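Local coordinates for Galactose/lactose metabolism regulatory protein GAL80 (Saccharomyces cerevisiae, PDB 3BTV) that represses the lactose and galactose metabolic genes by binding GAL4 and blocking its transcriptional activation when no inducing sugar is present, at residues B[26-31]-B[64-69]; B[49-54]-B[72-77]; B[234-239]-B[260-265]. The protein carries 1 engineered substitution. One frame throughout, in Å; residues are numbered along the deposited sequence.

In the fold
Contacts 1 and 2 belong to the Rossmann domain and touch each other, their centres about 11 Å apart; contact 3 lies in the C-terminal domain, its centre about 37 Å and 43 Å from theirs. Contact 1 sets the loop after strand 21-26 against helix 60-69, and contact 2 joins the two strands which that helix connects; I67 of the helix packs on residues 72-77, linking the two contacts. Both are only partly buried, and each has a single hydrogen bond across it. Contact 3 is mostly buried between antiparallel strands of the large mixed sheet, where backbone pairing is dense and an aromatic pair and a carboxylate add to it.

Contact 1. Residues B[26-31]-B[64-69]; sequences VGLNAA and IATIQR
T66 holds OG1 anti to its own carbonyl carbon and CG2 anti to its backbone N (chi1 -66°), so that OG1 meets the A30 N-H and CG2 lies beside L28, whose CG is 4.2 Å from T66 CG2. The hydroxyl oxygen receives the backbone N-H of A30 almost in a straight line, with N to OG1 3.0 Å and 176° at the hydrogen. The same OG1 is hydrogen-bonded to the carbonyl of T62 one turn back in the helix, and so ties the loop to that turn as well. A valine in place of T66 would keep the branched shape but would probably leave the A30 N-H without its acceptor and break the link to the T62 carbonyl. Alanine suits position 30 because its small CB fits between T66 and the R69 stem, reaching R69 CD at 3.8 Å. R69 runs out extended and lays one guanidinium face over the carbonyl of A30, while NH1 comes 3.4 Å from CB of A31. The loop is also braced from within: N29 OD1 accepts from A31 N at 2.9 Å, closing an Asx turn. At G27 a CB would run into the carbonyl oxygen of V26, so glycine suits the turn. A glycine-bearing turn directly after the first strand is the hallmark of the dinucleotide-binding loop of Rossmann folds, consistent with nucleotide binding by GAL80 and with NADP's part in regulating the GAL system.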
loop_
_atom_site.group_PDB
_atom_site.type_symbol
_atom_site.label_atom_id
_atom_site.label_comp_id
_atom_site.label_asym_id
_atom_site.label_seq_id
_atom_site.Cartn_x
_atom_site.Cartn_y
_atom_site.Cartn_z
ATOM N N VAL B 26 5.716 -37.550 12.242
ATOM C CA VAL B 26 6.900 -37.445 11.402
ATOM C C VAL B 26 7.506 -36.052 11.549
ATOM O O VAL B 26 6.896 -35.057 11.147
ATOM C CB VAL B 26 6.565 -37.656 9.918
ATOM C CG1 VAL B 26 7.839 -37.615 9.087
ATOM C CG2 VAL B 26 5.843 -38.975 9.711
ATOM N N GLY B 27 8.701 -35.975 12.124
ATOM C CA GLY B 27 9.402 -34.706 12.209
ATOM C C GLY B 27 9.528 -34.196 13.628
ATOM O O GLY B 27 9.894 -33.041 13.856
ATOM N N LEU B 28 9.217 -35.061 14.586
ATOM C CA LEU B 28 9.365 -34.712 15.994
ATOM C C LEU B 28 10.730 -35.143 16.515
ATOM O O LEU B 28 11.089 -36.312 16.439
ATOM C CB LEU B 28 8.272 -35.365 16.834
ATOM C CG LEU B 28 8.479 -35.177 18.334
ATOM C CD1 LEU B 28 8.633 -33.688 18.662
ATOM C CD2 LEU B 28 7.331 -35.809 19.113
ATOM N N ASN B 29 11.489 -34.192 17.045
ATOM C CA ASN B 29 12.811 -34.488 17.574
ATOM C C ASN B 29 13.062 -33.739 18.873
ATOM O O ASN B 29 13.123 -32.509 18.885
ATOM C CB ASN B 29 13.883 -34.130 16.550
ATOM C CG ASN B 29 15.276 -34.497 17.015
ATOM O OD1 ASN B 29 15.510 -34.758 18.199
ATOM N ND2 ASN B 29 16.215 -34.520 16.081
ATOM N N ALA B 30 13.217 -34.483 19.964
ATOM C CA ALA B 30 13.340 -33.872 21.286
ATOM C C ALA B 30 14.533 -32.922 21.417
ATOM O O ALA B 30 14.547 -32.063 22.304
ATOM C CB ALA B 30 13.397 -34.939 22.357
ATOM N N ALA B 31 15.524 -33.070 20.540
ATOM C CA ALA B 31 16.737 -32.257 20.620
ATOM C C ALA B 31 16.820 -31.159 19.564
ATOM O O ALA B 31 17.605 -30.224 19.699
ATOM C CB ALA B 31 17.967 -33.139 20.543
ATOM N N ILE B 64 13.794 -43.261 18.622
ATOM C CA ILE B 64 13.985 -43.983 19.875
ATOM C C ILE B 64 14.500 -43.055 20.971
ATOM O O ILE B 64 14.001 -43.069 22.096
ATOM C CB ILE B 64 14.973 -45.148 19.688
ATOM C CG1 ILE B 64 14.291 -46.294 18.941
ATOM C CG2 ILE B 64 15.493 -45.629 21.028
ATOM C CD1 ILE B 64 15.247 -47.219 18.250
ATOM N N ALA B 65 15.504 -42.252 20.635
ATOM C CA ALA B 65 16.034 -41.266 21.565
ATOM C C ALA B 65 14.909 -40.385 22.113
ATOM O O ALA B 65 14.772 -40.220 23.326
ATOM C CB ALA B 65 17.088 -40.409 20.877
ATOM N N THR B 66 14.106 -39.834 21.207
ATOM C CA THR B 66 13.021 -38.914 21.563
ATOM C C THR B 66 11.957 -39.591 22.423
ATOM O O THR B 66 11.464 -39.011 23.397
ATOM C CB THR B 66 12.335 -38.333 20.301
ATOM O OG1 THR B 66 13.258 -37.497 19.589
ATOM C CG2 THR B 66 11.096 -37.524 20.683
ATOM N N ILE B 67 11.601 -40.818 22.056
ATOM C CA ILE B 67 10.576 -41.551 22.779
ATOM C C ILE B 67 11.042 -41.759 24.208
ATOM O O ILE B 67 10.238 -41.843 25.135
ATOM C CB ILE B 67 10.277 -42.916 22.123
ATOM C CG1 ILE B 67 9.867 -42.727 20.661
ATOM C CG2 ILE B 67 9.180 -43.644 22.883
ATOM C CD1 ILE B 67 9.551 -44.018 19.940
ATOM N N GLN B 68 12.354 -41.829 24.377
ATOM C CA GLN B 68 12.937 -42.020 25.694
ATOM C C GLN B 68 13.085 -40.682 26.405
ATOM O O GLN B 68 12.611 -40.505 27.527
ATOM C CB GLN B 68 14.296 -42.708 25.569
ATOM C CG GLN B 68 14.796 -43.334 26.852
ATOM C CD GLN B 68 15.932 -44.300 26.609
ATOM O OE1 GLN B 68 16.424 -44.424 25.487
ATOM N NE2 GLN B 68 16.355 -44.995 27.660
ATOM N N ARG B 69 13.737 -39.740 25.733
ATOM C CA ARG B 69 14.021 -38.431 26.308
ATOM C C ARG B 69 12.750 -37.689 26.714
ATOM O O ARG B 69 12.801 -36.744 27.500
ATOM C CB ARG B 69 14.844 -37.591 25.326
ATOM C CG ARG B 69 15.111 -36.170 25.790
ATOM C CD ARG B 69 16.160 -35.502 24.921
ATOM N NE ARG B 69 16.332 -34.093 25.263
ATOM C CZ ARG B 69 17.278 -33.310 24.753
ATOM N NH1 ARG B 69 18.149 -33.802 23.878
ATOM N NH2 ARG B 69 17.357 -32.036 25.121
#

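Contact 2. Residues B[49-54]-B[72-77]; sequences QFQITA and LSNATA
The carbonyl oxygen of T53 is met from residues 75-76 by one hydrogen bond and one weaker C-H...O contact. T76 N gives the bond, 3.2 Å to T53 O at 158°, approaching from well above the carbonyl plane, and A75 CA makes the C-H...O contact at 3.4 Å. A second contact of this kind runs the other way, from T53 CA to N74 O at 3.3 Å. Here the chains are only beginning to pair as parallel strands, A54 being in register with T76. Just before this, a type I turn from L72 to A75 is closed by the bond from A75 N to L72 O, and serine and asparagine, both common in turns, occupy its two middle positions. Beside the turn, I52, with CG2 anti to the backbone N (chi1 -68°), sets that branch against A75 CB at 3.8 Å, while L72 CD1 lies 4.4 Å from I52 CG2. Alanine suits the place: its CB already lies 3.1 Å from I52 O. A branched isoleucine suits both the strand and its buried site. T53 turns its side chain away, and its OG1 is hydrogen-bonded to the carbonyl of T89. Strand 50-56 lies between strand 21-26 and the outermost strand 76-78, helix 60-69 makes the crossover of this beta-alpha-beta unit with I67 packed on L72, and F50 meets Y372 of helix 363-380 edge-to-face.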
loop_
_atom_site.group_PDB
_atom_site.type_symbol
_atom_site.label_atom_id
_atom_site.label_comp_id
_atom_site.label_asym_id
_atom_site.label_seq_id
_atom_site.Cartn_x
_atom_site.Cartn_y
_atom_site.Cartn_z
ATOM N N GLN B 49 -6.803 -35.939 25.564
ATOM C CA GLN B 49 -7.353 -36.018 24.215
ATOM C C GLN B 49 -6.380 -36.578 23.180
ATOM O O GLN B 49 -6.804 -37.043 22.124
ATOM C CB GLN B 49 -7.844 -34.645 23.753
ATOM C CG GLN B 49 -8.960 -34.052 24.590
ATOM C CD GLN B 49 -8.455 -33.045 25.599
ATOM O OE1 GLN B 49 -8.971 -31.932 25.690
ATOM N NE2 GLN B 49 -7.433 -33.426 26.360
ATOM N N PHE B 50 -5.084 -36.523 23.476
ATOM C CA PHE B 50 -4.074 -36.970 22.520
ATOM C C PHE B 50 -2.988 -37.824 23.157
ATOM O O PHE B 50 -2.547 -37.558 24.274
ATOM C CB PHE B 50 -3.417 -35.770 21.838
ATOM C CG PHE B 50 -4.350 -34.960 20.979
ATOM C CD1 PHE B 50 -4.909 -33.783 21.457
ATOM C CD2 PHE B 50 -4.652 -35.364 19.689
ATOM C CE1 PHE B 50 -5.762 -33.026 20.672
ATOM C CE2 PHE B 50 -5.500 -34.615 18.895
ATOM C CZ PHE B 50 -6.056 -33.442 19.386
ATOM N N GLN B 51 -2.549 -38.842 22.425
ATOM C CA GLN B 51 -1.421 -39.657 22.842
ATOM C C GLN B 51 -0.545 -40.029 21.649
ATOM O O GLN B 51 -1.043 -40.476 20.617
ATOM C CB GLN B 51 -1.903 -40.920 23.558
ATOM C CG GLN B 51 -2.107 -40.748 25.055
ATOM C CD GLN B 51 -0.848 -40.279 25.759
ATOM O OE1 GLN B 51 -0.591 -39.080 25.866
ATOM N NE2 GLN B 51 -0.056 -41.227 26.248
ATOM N N ILE B 52 0.763 -39.844 21.802
ATOM C CA ILE B 52 1.716 -40.203 20.758
ATOM C C ILE B 52 2.054 -41.689 20.812
ATOM O O ILE B 52 2.832 -42.130 21.658
ATOM C CB ILE B 52 3.002 -39.362 20.869
ATOM C CG1 ILE B 52 2.706 -37.896 20.526
ATOM C CG2 ILE B 52 4.082 -39.904 19.956
ATOM C CD1 ILE B 52 3.905 -36.972 20.678
ATOM N N THR B 53 1.468 -42.456 19.899
ATOM C CA THR B 53 1.638 -43.902 19.893
ATOM C C THR B 53 2.638 -44.364 18.837
ATOM O O THR B 53 3.056 -45.520 18.831
ATOM C CB THR B 53 0.299 -44.620 19.647
ATOM O OG1 THR B 53 -0.154 -44.348 18.315
ATOM C CG2 THR B 53 -0.750 -44.153 20.650
ATOM N N ALA B 54 3.014 -43.461 17.942
ATOM C CA ALA B 54 3.944 -43.802 16.874
ATOM C C ALA B 54 4.856 -42.629 16.546
ATOM O O ALA B 54 4.515 -41.475 16.801
ATOM C CB ALA B 54 3.188 -44.242 15.640
ATOM N N LEU B 72 7.737 -41.139 26.340
ATOM C CA LEU B 72 6.533 -41.465 25.580
ATOM C C LEU B 72 6.274 -42.970 25.631
ATOM O O LEU B 72 6.556 -43.689 24.672
ATOM C CB LEU B 72 6.678 -40.997 24.132
ATOM C CG LEU B 72 7.361 -39.636 23.947
ATOM C CD1 LEU B 72 7.613 -39.327 22.471
ATOM C CD2 LEU B 72 6.550 -38.526 24.603
ATOM N N SER B 73 5.729 -43.436 26.751
ATOM C CA SER B 73 5.618 -44.870 27.020
ATOM C C SER B 73 4.586 -45.595 26.152
ATOM O O SER B 73 4.358 -46.794 26.321
ATOM C CB SER B 73 5.328 -45.119 28.501
ATOM O OG SER B 73 4.103 -44.522 28.882
ATOM N N ASN B 74 3.961 -44.870 25.229
ATOM C CA ASN B 74 3.030 -45.487 24.291
ATOM C C ASN B 74 3.543 -45.442 22.862
ATOM O O ASN B 74 2.986 -46.083 21.971
ATOM C CB ASN B 74 1.656 -44.830 24.369
ATOM C CG ASN B 74 0.884 -45.247 25.596
ATOM O OD1 ASN B 74 -0.304 -45.556 25.515
ATOM N ND2 ASN B 74 1.555 -45.269 26.741
ATOM N N ALA B 75 4.612 -44.682 22.650
ATOM C CA ALA B 75 5.166 -44.494 21.316
ATOM C C ALA B 75 6.204 -45.552 20.974
ATOM O O ALA B 75 7.118 -45.819 21.754
ATOM C CB ALA B 75 5.768 -43.101 21.183
ATOM N N THR B 76 6.050 -46.154 19.801
ATOM C CA THR B 76 7.039 -47.080 19.279
ATOM C C THR B 76 7.680 -46.471 18.039
ATOM O O THR B 76 6.995 -45.868 17.216
ATOM C CB THR B 76 6.410 -48.446 18.937
ATOM O OG1 THR B 76 5.325 -48.259 18.020
ATOM C CG2 THR B 76 5.880 -49.111 20.197
ATOM N N ALA B 77 8.995 -46.625 17.915
ATOM C CA ALA B 77 9.743 -46.037 16.806
ATOM C C ALA B 77 9.789 -46.956 15.586
ATOM O O ALA B 77 10.522 -47.946 15.569
ATOM C CB ALA B 77 11.155 -45.678 17.250
#

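Contact 3. Residues B[234-239]-B[260-265]; sequences AMVFNN and TVPDHL
F237 and H264 lie side by side and point the same way, yet their rings stand nearly perpendicular, at 88°. The edge of the imidazole is turned toward the phenyl face in an offset edge-to-face pair with centroids 5.9 Å apart. The carbonyl oxygen of H264 sits at the rim of the phenyl ring, in its plane and 3.5 Å from CD1 of F237. That oxygen also accepts the F237 N-H at 2.8 Å. On the opposite face of the sheet, V236, P262 and L265 give apolar surface under helix 405-424: V236 CG1 presses tightly on P262 CG at 3.4 Å, and V236 CG2 meets L265 CD1 at 3.9 Å. The pairing is a classic beta bulge, since D263 and H264 both face F237: F237 O takes a bond from D263 N at 2.7 Å and a weak one from H264 N. D263 CG stands between its backbone N and carbonyl carbon (chi1 37°), which brings the carboxylate up to N239; OD1 receives N239 N through its syn lone pair at 2.9 Å, and OD2 accepts from I240 N, so a short acid suits the place where the strands part. The N238 side chain crosses that of D263 at about a right angle; N238 OD1 accepts a hydrogen bond from K259 NZ, which also forms a salt bridge with D263 OD2, and N239 OD1 bonds N275 of the second subunit.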
loop_
_atom_site.group_PDB
_atom_site.type_symbol
_atom_site.label_atom_id
_atom_site.label_comp_id
_atom_site.label_asym_id
_atom_site.label_seq_id
_atom_site.Cartn_x
_atom_site.Cartn_y
_atom_site.Cartn_z
ATOM N N ALA B 234 0.132 -8.263 -8.517
ATOM C CA ALA B 234 1.333 -8.320 -7.696
ATOM C C ALA B 234 2.605 -7.975 -8.461
ATOM O O ALA B 234 2.727 -8.222 -9.660
ATOM C CB ALA B 234 1.470 -9.677 -7.076
ATOM N N MET B 235 3.561 -7.412 -7.748
ATOM C CA MET B 235 4.913 -7.306 -8.256
ATOM C C MET B 235 5.827 -7.933 -7.217
ATOM O O MET B 235 5.769 -7.584 -6.030
ATOM C CB MET B 235 5.296 -5.855 -8.494
ATOM C CG MET B 235 4.390 -5.140 -9.479
ATOM S SD MET B 235 4.756 -3.376 -9.577
ATOM C CE MET B 235 3.490 -2.845 -10.733
ATOM N N VAL B 236 6.659 -8.865 -7.669
ATOM C CA VAL B 236 7.520 -9.644 -6.789
ATOM C C VAL B 236 8.963 -9.302 -7.123
ATOM O O VAL B 236 9.357 -9.298 -8.284
ATOM C CB VAL B 236 7.266 -11.147 -6.987
ATOM C CG1 VAL B 236 8.179 -11.981 -6.093
ATOM C CG2 VAL B 236 5.798 -11.454 -6.716
ATOM N N PHE B 237 9.755 -9.007 -6.103
ATOM C CA PHE B 237 11.096 -8.483 -6.333
ATOM C C PHE B 237 12.222 -9.364 -5.804
ATOM O O PHE B 237 12.161 -9.877 -4.687
ATOM C CB PHE B 237 11.246 -7.119 -5.657
ATOM C CG PHE B 237 10.320 -6.068 -6.183
ATOM C CD1 PHE B 237 8.979 -6.047 -5.819
ATOM C CD2 PHE B 237 10.795 -5.081 -7.022
ATOM C CE1 PHE B 237 8.131 -5.068 -6.313
ATOM C CE2 PHE B 237 9.949 -4.091 -7.508
ATOM C CZ PHE B 237 8.623 -4.083 -7.157
ATOM N N ASN B 238 13.272 -9.507 -6.603
ATOM C CA ASN B 238 14.545 -9.973 -6.066
ATOM C C ASN B 238 15.572 -8.875 -6.311
ATOM O O ASN B 238 16.428 -8.997 -7.177
ATOM C CB ASN B 238 14.984 -11.303 -6.696
ATOM C CG ASN B 238 16.243 -11.870 -6.050
ATOM O OD1 ASN B 238 16.665 -11.431 -4.981
ATOM N ND2 ASN B 238 16.853 -12.843 -6.709
ATOM N N ASN B 239 15.458 -7.783 -5.564
ATOM C CA ASN B 239 16.401 -6.679 -5.687
ATOM C C ASN B 239 17.659 -6.953 -4.873
ATOM O O ASN B 239 18.607 -6.175 -4.890
ATOM C CB ASN B 239 15.768 -5.383 -5.186
ATOM C CG ASN B 239 14.857 -4.728 -6.210
ATOM O OD1 ASN B 239 14.863 -5.066 -7.398
ATOM N ND2 ASN B 239 14.066 -3.765 -5.744
ATOM N N THR B 260 17.628 -16.712 -4.369
ATOM C CA THR B 260 16.720 -16.650 -5.511
ATOM C C THR B 260 15.262 -16.419 -5.100
ATOM O O THR B 260 14.408 -16.218 -5.956
ATOM C CB THR B 260 16.832 -17.897 -6.399
ATOM O OG1 THR B 260 16.638 -19.070 -5.601
ATOM C CG2 THR B 260 18.210 -17.950 -7.066
ATOM N N VAL B 261 14.976 -16.457 -3.798
ATOM C CA VAL B 261 13.635 -16.090 -3.318
ATOM C C VAL B 261 13.460 -14.557 -3.219
ATOM O O VAL B 261 14.440 -13.813 -3.155
ATOM C CB VAL B 261 13.304 -16.775 -1.973
ATOM C CG1 VAL B 261 13.322 -18.294 -2.133
ATOM C CG2 VAL B 261 14.282 -16.339 -0.904
ATOM N N PRO B 262 12.203 -14.072 -3.208
ATOM C CA PRO B 262 11.975 -12.621 -3.255
ATOM C C PRO B 262 12.372 -11.876 -1.981
ATOM O O PRO B 262 12.365 -12.444 -0.889
ATOM C CB PRO B 262 10.457 -12.513 -3.437
ATOM C CG PRO B 262 10.026 -13.863 -3.921
ATOM C CD PRO B 262 10.939 -14.826 -3.266
ATOM N N ASP B 263 12.708 -10.600 -2.135
ATOM C CA ASP B 263 12.943 -9.712 -0.999
ATOM C C ASP B 263 11.885 -8.619 -0.875
ATOM O O ASP B 263 11.960 -7.783 0.028
ATOM C CB ASP B 263 14.315 -9.056 -1.095
ATOM C CG ASP B 263 14.681 -8.704 -2.510
ATOM O OD1 ASP B 263 14.079 -7.760 -3.059
ATOM O OD2 ASP B 263 15.560 -9.392 -3.072
ATOM N N HIS B 264 10.917 -8.594 -1.783
ATOM C CA HIS B 264 9.793 -7.654 -1.615
ATOM C C HIS B 264 8.580 -8.092 -2.396
ATOM O O HIS B 264 8.700 -8.650 -3.484
ATOM C CB HIS B 264 10.163 -6.244 -2.055
ATOM C CG HIS B 264 9.401 -5.173 -1.340
ATOM N ND1 HIS B 264 8.167 -4.723 -1.762
ATOM C CD2 HIS B 264 9.701 -4.452 -0.235
ATOM C CE1 HIS B 264 7.741 -3.772 -0.949
ATOM N NE2 HIS B 264 8.664 -3.573 -0.020
ATOM N N LEU B 265 7.412 -7.827 -1.829
ATOM C CA LEU B 265 6.155 -8.111 -2.485
ATOM C C LEU B 265 5.278 -6.871 -2.407
ATOM O O LEU B 265 5.063 -6.307 -1.316
ATOM C CB LEU B 265 5.439 -9.296 -1.815
ATOM C CG LEU B 265 3.975 -9.506 -2.260
ATOM C CD1 LEU B 265 3.886 -9.985 -3.699
ATOM C CD2 LEU B 265 3.222 -10.459 -1.344
#